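Local atomic coordinates of Dps family DNA-binding stress response protein (Thermosynechococcus elongatus, PDB entry 2C41), a protein that probably binds and oxidises iron and binds DNA in the stress response, working as an assembly of twelve copies of one chain. Residues 23-28 with 53-58; 30-35 with 91-96; 49-54 with 144-149. All blocks are in the same frame, centred on the assembly; numbering follows the deposited sequence.

In the fold
Contacts 1 and 3 are buried among the long helices. Contact 2 is only partly buried and lies farther out, its centre about 17 Å from the centre of the chain. Contacts 1 and 2 both use helix 6-35 and both reach the second subunit; contact 3 faces two other copies. Contacts 1 and 3 share Ser53 and Glu54 on helix 41-68. The chemistry follows the place. Contact 1 is apolar and aromatic. Contact 3 sets one amide against hydrophobic side chains. Contact 2 turns on a lysine bonded to a backbone carbonyl, with a leucine against a tyrosine and a weaker water bridge. Contacts 2 and 3 are joined by the salt bridge of Lys30 to Glu49.

Contact 1. Residues 23-28 with 53-58; sequences VVMYLN and SEVFAM
Tyr26 and Phe56 both carry CG anti to the backbone N (chi1 171° and 173°), which lays the two side chains next to each other, pointing the same way. Phe56 then brings the edge of its ring to the face of Tyr26. Its CD2 sits 3.9 Å above the plane, over the centre of the Tyr26 ring. The planes are 57° apart, an edge-to-face pair. Nearer the backbone, Phe56 CB lies 3.6 Å from Tyr26 CD1, so both the root of the phenylalanine and its ring touch the tyrosine. The contact belongs to the ferritin-like four-helix bundle: helices 6-35 and 41-68 run roughly antiparallel, with local axes 8.6 Å apart. Beside the rings, Val55 reaches across with one methyl. Val55 CG1 lies 3.8 Å from Met25 CB and touches the backbone N of Tyr26 equally closely. Met25 crosses the valine at about a right angle. It bends at chi2, and its end leaves for His106 and Ile109 of helix 95-122. At the interface with the second subunit, Phe56 also meets Phe56 and Tyr26 of that subunit.

Contact 2. Residues 30-35 with 91-96; sequences KKYHWL and GQLTVK
The phenol ring of Tyr32 meets Leu93 obliquely, with CE1 of the tyrosine 4.4 Å from CD1 of the leucine. Met98 and Ala102 of helix 95-122 also pack against this ring, and its OH is hydrogen-bonded to Glu101. The one direct hydrogen bond between the segments comes from Lys31. Its CG is anti to the backbone N (chi1 169°) and the rest of the chain is extended, which carries the ammonium group across to the loop. There NZ donates to Gly91 O at 2.8 Å, in the carbonyl plane and on a lone pair, with a C=O...N angle of 143°. In the ferritin-like fold this ties the last turn of helix 6-35 to the end of the long connection that leads into helix 95-122. Thr94 is the N-cap of that second helix, and its side chain caps a backbone N of the first turn. Gly91 has a positive phi of 80°, which favours glycine. Lys31 NZ also bonds Ser89 OG and forms a salt bridge with Asp76 of the second subunit, whose other carboxylate oxygen accepts from Gly91 N. The lysine and the loop are thus fastened to the same foreign carboxylate. Leu93 CD1 packs 4.0 Å from Lys31 NZ. Nearby, a water donates to Leu93 O at 2.9 Å and more weakly to Leu35 O.

Contact 3. Residues 49-54 with 144-149; sequences EEQGSE and WFLKEF
The backbones of Gln51 and Phe145 stay well apart, CA to CA 9.5 Å, on two helix segments that run in opposite senses. The segments lie on helices 41-68 and 126-149 of the ferritin-like four-helix bundle. At this spacing one long side chain does the bridging. Gln51 has CG anti to its carbonyl carbon (chi1 -54°) and is extended beyond it, which sends the amide across to the other helix. No hydrogen bond forms between the segments. Gln51 OE1 instead comes against the root of the phenylalanine, 3.3 Å from Phe145 CB and 3.5 Å from Phe145 CG. The amide and ring planes are 59° apart, so the two groups are not stacked. The other end of the amide faces Leu146, which runs past the glutamine in the opposite direction. Gln51 NE2 gets its polar partner from a third helix: it is hydrogen-bonded to Tyr29 OH on helix 6-35. That bond probably fixes which way the buried amide is turned and keeps its oxygen on the phenylalanine side. With an alanine here the amide is gone, which is likely to leave Tyr29 OH without this partner and to open a gap beside Phe145 and Leu146. Glu54 forms a salt bridge with Lys141, one turn before Phe145. The Phe145 ring packs edge-to-face with Phe41 of the fourth subunit, and Glu50 forms a salt bridge with Arg42 of that same subunit. Leu146 meets the glutamine amide with both methyls, CD2 at 3.8 Å and CD1 at 4.0 Å from Gln51 NE2.

Contact 1. Residues 23-28 with 53-58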
loop_
_atom_site.group_PDB
_atom_site.type_symbol
_atom_site.label_atom_id
_atom_site.label_comp_id
_atom_site.label_asym_id
_atom_site.label_seq_id
_atom_site.Cartn_x
_atom_site.Cartn_y
_atom_site.Cartn_z
ATOM N N VAL C 23 -13.771 -26.744 9.733
ATOM C CA VAL C 23 -14.677 -26.648 8.579
ATOM C C VAL C 23 -16.131 -26.445 9.034
ATOM O O VAL C 23 -16.813 -25.540 8.552
ATOM C CB VAL C 23 -14.562 -27.892 7.665
ATOM C CG1 VAL C 23 -15.673 -27.899 6.606
ATOM C CG2 VAL C 23 -13.169 -27.935 7.015
ATOM N N VAL C 24 -16.599 -27.281 9.967
ATOM C CA VAL C 24 -17.984 -27.172 10.457
ATOM C C VAL C 24 -18.205 -25.861 11.214
ATOM O O VAL C 24 -19.231 -25.198 11.038
ATOM C CB VAL C 24 -18.390 -28.395 11.330
ATOM C CG1 VAL C 24 -19.780 -28.199 11.984
ATOM C CG2 VAL C 24 -18.366 -29.640 10.482
ATOM N N MET C 25 -17.240 -25.487 12.047
ATOM C CA MET C 25 -17.315 -24.243 12.793
ATOM C C MET C 25 -17.383 -23.039 11.851
ATOM O O MET C 25 -18.144 -22.092 12.075
ATOM C CB MET C 25 -16.093 -24.116 13.693
ATOM C CG MET C 25 -16.293 -23.145 14.800
ATOM S SD MET C 25 -17.524 -23.772 15.966
ATOM C CE MET C 25 -17.541 -22.339 17.030
ATOM N N TYR C 26 -16.577 -23.085 10.796
ATOM C CA TYR C 26 -16.616 -22.040 9.780
ATOM C C TYR C 26 -18.001 -21.948 9.131
ATOM O O TYR C 26 -18.587 -20.863 9.040
ATOM C CB TYR C 26 -15.537 -22.261 8.712
ATOM C CG TYR C 26 -15.726 -21.310 7.562
ATOM C CD1 TYR C 26 -15.491 -19.945 7.734
ATOM C CD2 TYR C 26 -16.192 -21.756 6.328
ATOM C CE1 TYR C 26 -15.676 -19.044 6.693
ATOM C CE2 TYR C 26 -16.393 -20.851 5.272
ATOM C CZ TYR C 26 -16.127 -19.504 5.480
ATOM O OH TYR C 26 -16.304 -18.586 4.473
ATOM N N LEU C 27 -18.518 -23.086 8.677
ATOM C CA LEU C 27 -19.822 -23.119 8.021
ATOM C C LEU C 27 -20.946 -22.686 8.972
ATOM O O LEU C 27 -21.880 -22.000 8.549
ATOM C CB LEU C 27 -20.096 -24.488 7.399
ATOM C CG LEU C 27 -19.180 -24.880 6.228
ATOM C CD1 LEU C 27 -19.417 -26.331 5.845
ATOM C CD2 LEU C 27 -19.369 -23.947 5.027
ATOM N N ASN C 28 -20.835 -23.064 10.248
ATOM C CA ASN C 28 -21.744 -22.529 11.276
ATOM C C ASN C 28 -21.690 -21.004 11.336
ATOM O O ASN C 28 -22.723 -20.347 11.370
ATOM C CB ASN C 28 -21.419 -23.087 12.664
ATOM C CG ASN C 28 -21.890 -24.512 12.863
ATOM O OD1 ASN C 28 -21.623 -25.117 13.912
ATOM N ND2 ASN C 28 -22.594 -25.054 11.889
ATOM N N SER C 53 -13.916 -15.818 9.696
ATOM C CA SER C 53 -12.691 -15.716 8.885
ATOM C C SER C 53 -11.457 -16.233 9.606
ATOM O O SER C 53 -10.571 -16.814 8.980
ATOM C CB SER C 53 -12.455 -14.274 8.432
ATOM O OG SER C 53 -13.379 -13.942 7.417
ATOM N N GLU C 54 -11.390 -16.003 10.917
ATOM C CA GLU C 54 -10.281 -16.498 11.721
ATOM C C GLU C 54 -10.309 -18.013 11.864
ATOM O O GLU C 54 -9.271 -18.663 11.770
ATOM C CB GLU C 54 -10.246 -15.810 13.078
ATOM C CG GLU C 54 -9.825 -14.346 12.959
ATOM C CD GLU C 54 -9.576 -13.706 14.305
ATOM O OE1 GLU C 54 -8.472 -13.150 14.489
ATOM O OE2 GLU C 54 -10.471 -13.770 15.176
ATOM N N VAL C 55 -11.497 -18.572 12.051
ATOM C CA VAL C 55 -11.658 -20.028 12.049
ATOM C C VAL C 55 -11.319 -20.596 10.666
ATOM O O VAL C 55 -10.620 -21.596 10.558
ATOM C CB VAL C 55 -13.076 -20.453 12.464
ATOM C CG1 VAL C 55 -13.270 -21.953 12.248
ATOM C CG2 VAL C 55 -13.341 -20.090 13.934
ATOM N N PHE C 56 -11.786 -19.919 9.616
ATOM C CA PHE C 56 -11.517 -20.345 8.245
ATOM C C PHE C 56 -10.037 -20.606 7.992
ATOM O O PHE C 56 -9.679 -21.638 7.417
ATOM C CB PHE C 56 -11.999 -19.293 7.235
ATOM C CG PHE C 56 -11.594 -19.605 5.821
ATOM C CD1 PHE C 56 -10.477 -18.995 5.251
ATOM C CD2 PHE C 56 -12.312 -20.532 5.074
ATOM C CE1 PHE C 56 -10.091 -19.295 3.943
ATOM C CE2 PHE C 56 -11.933 -20.840 3.761
ATOM C CZ PHE C 56 -10.821 -20.218 3.202
ATOM N N ALA C 57 -9.195 -19.662 8.417
ATOM C CA ALA C 57 -7.747 -19.726 8.199
ATOM C C ALA C 57 -7.141 -20.987 8.797
ATOM O O ALA C 57 -6.107 -21.476 8.334
ATOM C CB ALA C 57 -7.078 -18.495 8.784
ATOM N N MET C 58 -7.786 -21.512 9.836
ATOM C CA MET C 58 -7.296 -22.701 10.519
ATOM C C MET C 58 -7.446 -23.973 9.704
ATOM O O MET C 58 -6.705 -24.933 9.922
ATOM C CB MET C 58 -8.019 -22.878 11.851
ATOM C CG MET C 58 -7.855 -21.685 12.767
ATOM S SD MET C 58 -8.659 -22.070 14.332
ATOM C CE MET C 58 -8.697 -20.450 15.084
#

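Contact 2. Residues 30-35 with 91-96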
loop_
_atom_site.group_PDB
_atom_site.type_symbol
_atom_site.label_atom_id
_atom_site.label_comp_id
_atom_site.label_asym_id
_atom_site.label_seq_id
_atom_site.Cartn_x
_atom_site.Cartn_y
_atom_site.Cartn_z
ATOM N N LYS C 30 -20.880 -18.935 9.023
ATOM C CA LYS C 30 -21.525 -18.399 7.834
ATOM C C LYS C 30 -23.047 -18.391 8.001
ATOM O O LYS C 30 -23.703 -17.408 7.647
ATOM C CB LYS C 30 -21.092 -19.149 6.569
ATOM C CG LYS C 30 -19.645 -18.861 6.131
ATOM C CD LYS C 30 -19.301 -17.359 6.094
ATOM C CE LYS C 30 -20.088 -16.613 5.011
ATOM N NZ LYS C 30 -19.403 -15.370 4.543
ATOM N N LYS C 31 -23.601 -19.466 8.565
ATOM C CA LYS C 31 -25.030 -19.480 8.879
ATOM C C LYS C 31 -25.404 -18.286 9.758
ATOM O O LYS C 31 -26.351 -17.558 9.444
ATOM C CB LYS C 31 -25.448 -20.795 9.536
ATOM C CG LYS C 31 -26.846 -20.760 10.131
ATOM C CD LYS C 31 -27.246 -22.131 10.620
ATOM C CE LYS C 31 -28.665 -22.120 11.199
ATOM N NZ LYS C 31 -28.957 -23.435 11.839
ATOM N N TYR C 32 -24.654 -18.066 10.838
ATOM C CA TYR C 32 -24.955 -16.963 11.746
ATOM C C TYR C 32 -24.841 -15.613 11.022
ATOM O O TYR C 32 -25.718 -14.765 11.143
ATOM C CB TYR C 32 -24.073 -16.996 13.003
ATOM C CG TYR C 32 -23.941 -18.361 13.661
ATOM C CD1 TYR C 32 -25.009 -19.274 13.677
ATOM C CD2 TYR C 32 -22.756 -18.725 14.299
ATOM C CE1 TYR C 32 -24.880 -20.536 14.295
ATOM C CE2 TYR C 32 -22.616 -19.969 14.915
ATOM C CZ TYR C 32 -23.675 -20.865 14.909
ATOM O OH TYR C 32 -23.514 -22.086 15.515
ATOM N N HIS C 33 -23.759 -15.439 10.273
ATOM C CA HIS C 33 -23.543 -14.253 9.441
ATOM C C HIS C 33 -24.766 -13.985 8.551
ATOM O O HIS C 33 -25.277 -12.867 8.515
ATOM C CB HIS C 33 -22.277 -14.480 8.601
ATOM C CG HIS C 33 -21.950 -13.385 7.637
ATOM N ND1 HIS C 33 -21.564 -12.123 8.039
ATOM C CD2 HIS C 33 -21.877 -13.390 6.286
ATOM C CE1 HIS C 33 -21.294 -11.391 6.973
ATOM N NE2 HIS C 33 -21.477 -12.136 5.897
ATOM N N TRP C 34 -25.250 -15.019 7.862
ATOM C CA TRP C 34 -26.345 -14.838 6.917
ATOM C C TRP C 34 -27.707 -14.638 7.576
ATOM O O TRP C 34 -28.535 -13.865 7.080
ATOM C CB TRP C 34 -26.429 -16.028 5.960
ATOM C CG TRP C 34 -25.213 -16.192 5.090
ATOM C CD1 TRP C 34 -24.448 -15.197 4.539
ATOM C CD2 TRP C 34 -24.647 -17.424 4.641
ATOM N NE1 TRP C 34 -23.433 -15.739 3.796
ATOM C CE2 TRP C 34 -23.530 -17.103 3.837
ATOM C CE3 TRP C 34 -24.975 -18.774 4.840
ATOM C CZ2 TRP C 34 -22.731 -18.083 3.231
ATOM C CZ3 TRP C 34 -24.172 -19.751 4.242
ATOM C CH2 TRP C 34 -23.073 -19.396 3.439
ATOM N N LEU C 35 -27.939 -15.355 8.672
ATOM C CA LEU C 35 -29.275 -15.460 9.252
ATOM C C LEU C 35 -29.510 -14.566 10.460
ATOM O O LEU C 35 -30.616 -14.517 10.989
ATOM C CB LEU C 35 -29.607 -16.921 9.588
ATOM C CG LEU C 35 -29.584 -17.921 8.421
ATOM C CD1 LEU C 35 -30.254 -19.213 8.833
ATOM C CD2 LEU C 35 -30.247 -17.366 7.148
ATOM N N GLY C 91 -31.495 -26.022 11.903
ATOM C CA GLY C 91 -32.796 -25.376 12.091
ATOM C C GLY C 91 -32.760 -23.880 12.324
ATOM O O GLY C 91 -31.689 -23.260 12.405
ATOM N N GLN C 92 -33.948 -23.293 12.422
ATOM C CA GLN C 92 -34.086 -21.861 12.659
ATOM C C GLN C 92 -33.705 -21.540 14.105
ATOM O O GLN C 92 -34.170 -22.193 15.038
ATOM C CB GLN C 92 -35.519 -21.405 12.360
ATOM C CG GLN C 92 -36.017 -21.755 10.956
ATOM C CD GLN C 92 -35.527 -20.796 9.880
ATOM O OE1 GLN C 92 -35.473 -19.581 10.083
ATOM N NE2 GLN C 92 -35.191 -21.340 8.714
ATOM N N LEU C 93 -32.839 -20.547 14.277
ATOM C CA LEU C 93 -32.343 -20.168 15.600
ATOM C C LEU C 93 -32.517 -18.674 15.827
ATOM O O LEU C 93 -32.415 -17.881 14.881
ATOM C CB LEU C 93 -30.854 -20.504 15.732
ATOM C CG LEU C 93 -30.352 -21.928 15.455
ATOM C CD1 LEU C 93 -28.828 -21.959 15.534
ATOM C CD2 LEU C 93 -30.964 -22.925 16.424
ATOM N N THR C 94 -32.753 -18.285 17.078
ATOM C CA THR C 94 -32.683 -16.870 17.436
ATOM C C THR C 94 -31.219 -16.458 17.461
ATOM O O THR C 94 -30.321 -17.318 17.497
ATOM C CB THR C 94 -33.290 -16.572 18.827
ATOM O OG1 THR C 94 -32.473 -17.163 19.849
ATOM C CG2 THR C 94 -34.737 -17.090 18.939
ATOM N N VAL C 95 -30.968 -15.153 17.450
ATOM C CA VAL C 95 -29.596 -14.659 17.579
ATOM C C VAL C 95 -28.962 -15.154 18.889
ATOM O O VAL C 95 -27.814 -15.611 18.891
ATOM C CB VAL C 95 -29.520 -13.116 17.437
ATOM C CG1 VAL C 95 -28.098 -12.641 17.574
ATOM C CG2 VAL C 95 -30.067 -12.685 16.079
ATOM N N LYS C 96 -29.715 -15.078 19.991
ATOM C CA LYS C 96 -29.221 -15.582 21.278
ATOM C C LYS C 96 -28.789 -17.048 21.169
ATOM O O LYS C 96 -27.715 -17.415 21.645
ATOM C CB LYS C 96 -30.277 -15.410 22.374
ATOM C CG LYS C 96 -29.844 -15.960 23.730
ATOM C CD LYS C 96 -30.815 -15.564 24.825
ATOM C CE LYS C 96 -30.254 -15.957 26.179
ATOM N NZ LYS C 96 -30.690 -15.000 27.233
HETATM O O HOH W 1 -32.492 -17.201 12.067
#

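Contact 3. Residues 49-54 with 144-149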
loop_
_atom_site.group_PDB
_atom_site.type_symbol
_atom_site.label_atom_id
_atom_site.label_comp_id
_atom_site.label_asym_id
_atom_site.label_seq_id
_atom_site.Cartn_x
_atom_site.Cartn_y
_atom_site.Cartn_z
ATOM N N GLU C 49 -18.720 -12.729 10.616
ATOM C CA GLU C 49 -17.784 -12.791 9.495
ATOM C C GLU C 49 -16.337 -12.747 9.985
ATOM O O GLU C 49 -15.491 -13.497 9.506
ATOM C CB GLU C 49 -18.071 -11.670 8.487
ATOM C CG GLU C 49 -17.222 -11.766 7.220
ATOM C CD GLU C 49 -17.631 -12.893 6.263
ATOM O OE1 GLU C 49 -18.479 -13.755 6.592
ATOM O OE2 GLU C 49 -17.078 -12.920 5.149
ATOM N N GLU C 50 -16.066 -11.880 10.961
ATOM C CA GLU C 50 -14.710 -11.697 11.467
ATOM C C GLU C 50 -14.202 -12.954 12.160
ATOM O O GLU C 50 -13.118 -13.457 11.842
ATOM C CB GLU C 50 -14.654 -10.493 12.405
ATOM C CG GLU C 50 -14.781 -9.176 11.668
ATOM C CD GLU C 50 -15.148 -8.018 12.575
ATOM O OE1 GLU C 50 -15.613 -8.248 13.717
ATOM O OE2 GLU C 50 -14.995 -6.871 12.122
ATOM N N GLN C 51 -15.006 -13.483 13.081
ATOM C CA GLN C 51 -14.609 -14.695 13.802
ATOM C C GLN C 51 -14.632 -15.901 12.863
ATOM O O GLN C 51 -13.729 -16.742 12.903
ATOM C CB GLN C 51 -15.436 -14.871 15.084
ATOM C CG GLN C 51 -15.347 -13.605 15.961
ATOM C CD GLN C 51 -15.689 -13.798 17.436
ATOM O OE1 GLN C 51 -15.229 -13.028 18.268
ATOM N NE2 GLN C 51 -16.495 -14.797 17.761
ATOM N N GLY C 52 -15.609 -15.934 11.962
ATOM C CA GLY C 52 -15.664 -16.967 10.926
ATOM C C GLY C 52 -14.412 -16.996 10.067
ATOM O O GLY C 52 -13.902 -18.072 9.747
ATOM N N SER C 53 -13.916 -15.818 9.696
ATOM C CA SER C 53 -12.691 -15.716 8.885
ATOM C C SER C 53 -11.457 -16.233 9.606
ATOM O O SER C 53 -10.571 -16.814 8.980
ATOM C CB SER C 53 -12.455 -14.274 8.432
ATOM O OG SER C 53 -13.379 -13.942 7.417
ATOM N N GLU C 54 -11.390 -16.003 10.917
ATOM C CA GLU C 54 -10.281 -16.498 11.721
ATOM C C GLU C 54 -10.309 -18.013 11.864
ATOM O O GLU C 54 -9.271 -18.663 11.770
ATOM C CB GLU C 54 -10.246 -15.810 13.078
ATOM C CG GLU C 54 -9.825 -14.346 12.959
ATOM C CD GLU C 54 -9.576 -13.706 14.305
ATOM O OE1 GLU C 54 -8.472 -13.150 14.489
ATOM O OE2 GLU C 54 -10.471 -13.770 15.176
ATOM N N TRP C 144 -14.800 -15.389 24.480
ATOM C CA TRP C 144 -14.953 -14.190 25.297
ATOM C C TRP C 144 -15.907 -13.165 24.641
ATOM O O TRP C 144 -16.860 -12.715 25.279
ATOM C CB TRP C 144 -13.580 -13.591 25.632
ATOM C CG TRP C 144 -13.621 -12.142 25.994
ATOM C CD1 TRP C 144 -14.428 -11.537 26.916
ATOM C CD2 TRP C 144 -12.805 -11.117 25.432
ATOM N NE1 TRP C 144 -14.171 -10.182 26.950
ATOM C CE2 TRP C 144 -13.174 -9.902 26.051
ATOM C CE3 TRP C 144 -11.797 -11.106 24.456
ATOM C CZ2 TRP C 144 -12.576 -8.681 25.719
ATOM C CZ3 TRP C 144 -11.193 -9.890 24.132
ATOM C CH2 TRP C 144 -11.591 -8.695 24.765
ATOM N N PHE C 145 -15.652 -12.814 23.377
ATOM C CA PHE C 145 -16.524 -11.894 22.626
ATOM C C PHE C 145 -17.987 -12.331 22.667
ATOM O O PHE C 145 -18.885 -11.542 22.990
ATOM C CB PHE C 145 -16.072 -11.790 21.159
ATOM C CG PHE C 145 -15.133 -10.638 20.879
ATOM C CD1 PHE C 145 -13.865 -10.597 21.452
ATOM C CD2 PHE C 145 -15.511 -9.613 20.016
ATOM C CE1 PHE C 145 -12.993 -9.533 21.188
ATOM C CE2 PHE C 145 -14.645 -8.545 19.737
ATOM C CZ PHE C 145 -13.387 -8.509 20.322
ATOM N N LEU C 146 -18.219 -13.600 22.335
ATOM C CA LEU C 146 -19.573 -14.150 22.286
ATOM C C LEU C 146 -20.262 -14.081 23.646
ATOM O O LEU C 146 -21.418 -13.662 23.739
ATOM C CB LEU C 146 -19.526 -15.596 21.795
ATOM C CG LEU C 146 -19.850 -16.056 20.363
ATOM C CD1 LEU C 146 -20.138 -14.961 19.361
ATOM C CD2 LEU C 146 -18.782 -17.023 19.862
ATOM N N LYS C 147 -19.546 -14.484 24.693
ATOM C CA LYS C 147 -20.091 -14.466 26.049
ATOM C C LYS C 147 -20.522 -13.065 26.471
ATOM O O LYS C 147 -21.542 -12.904 27.146
ATOM C CB LYS C 147 -19.081 -15.046 27.046
ATOM C CG LYS C 147 -18.990 -16.568 26.997
ATOM C CD LYS C 147 -17.820 -17.080 27.852
ATOM C CE LYS C 147 -17.971 -16.694 29.336
ATOM N NZ LYS C 147 -19.096 -17.425 29.969
ATOM N N GLU C 148 -19.755 -12.053 26.071
ATOM C CA GLU C 148 -20.103 -10.666 26.399
ATOM C C GLU C 148 -21.492 -10.287 25.880
ATOM O O GLU C 148 -22.229 -9.576 26.556
ATOM C CB GLU C 148 -19.050 -9.684 25.870
ATOM C CG GLU C 148 -17.677 -9.797 26.556
ATOM C CD GLU C 148 -17.774 -9.701 28.077
ATOM O OE1 GLU C 148 -17.074 -10.466 28.784
ATOM O OE2 GLU C 148 -18.577 -8.880 28.569
ATOM N N PHE C 149 -21.851 -10.768 24.689
ATOM C CA PHE C 149 -23.168 -10.461 24.113
ATOM C C PHE C 149 -24.320 -11.010 24.954
ATOM O O PHE C 149 -25.446 -10.517 24.877
ATOM C CB PHE C 149 -23.261 -10.980 22.686
ATOM C CG PHE C 149 -22.644 -10.059 21.675
ATOM C CD1 PHE C 149 -21.294 -10.165 21.347
ATOM C CD2 PHE C 149 -23.414 -9.074 21.061
ATOM C CE1 PHE C 149 -20.723 -9.302 20.401
ATOM C CE2 PHE C 149 -22.858 -8.206 20.119
ATOM C CZ PHE C 149 -21.515 -8.317 19.788
#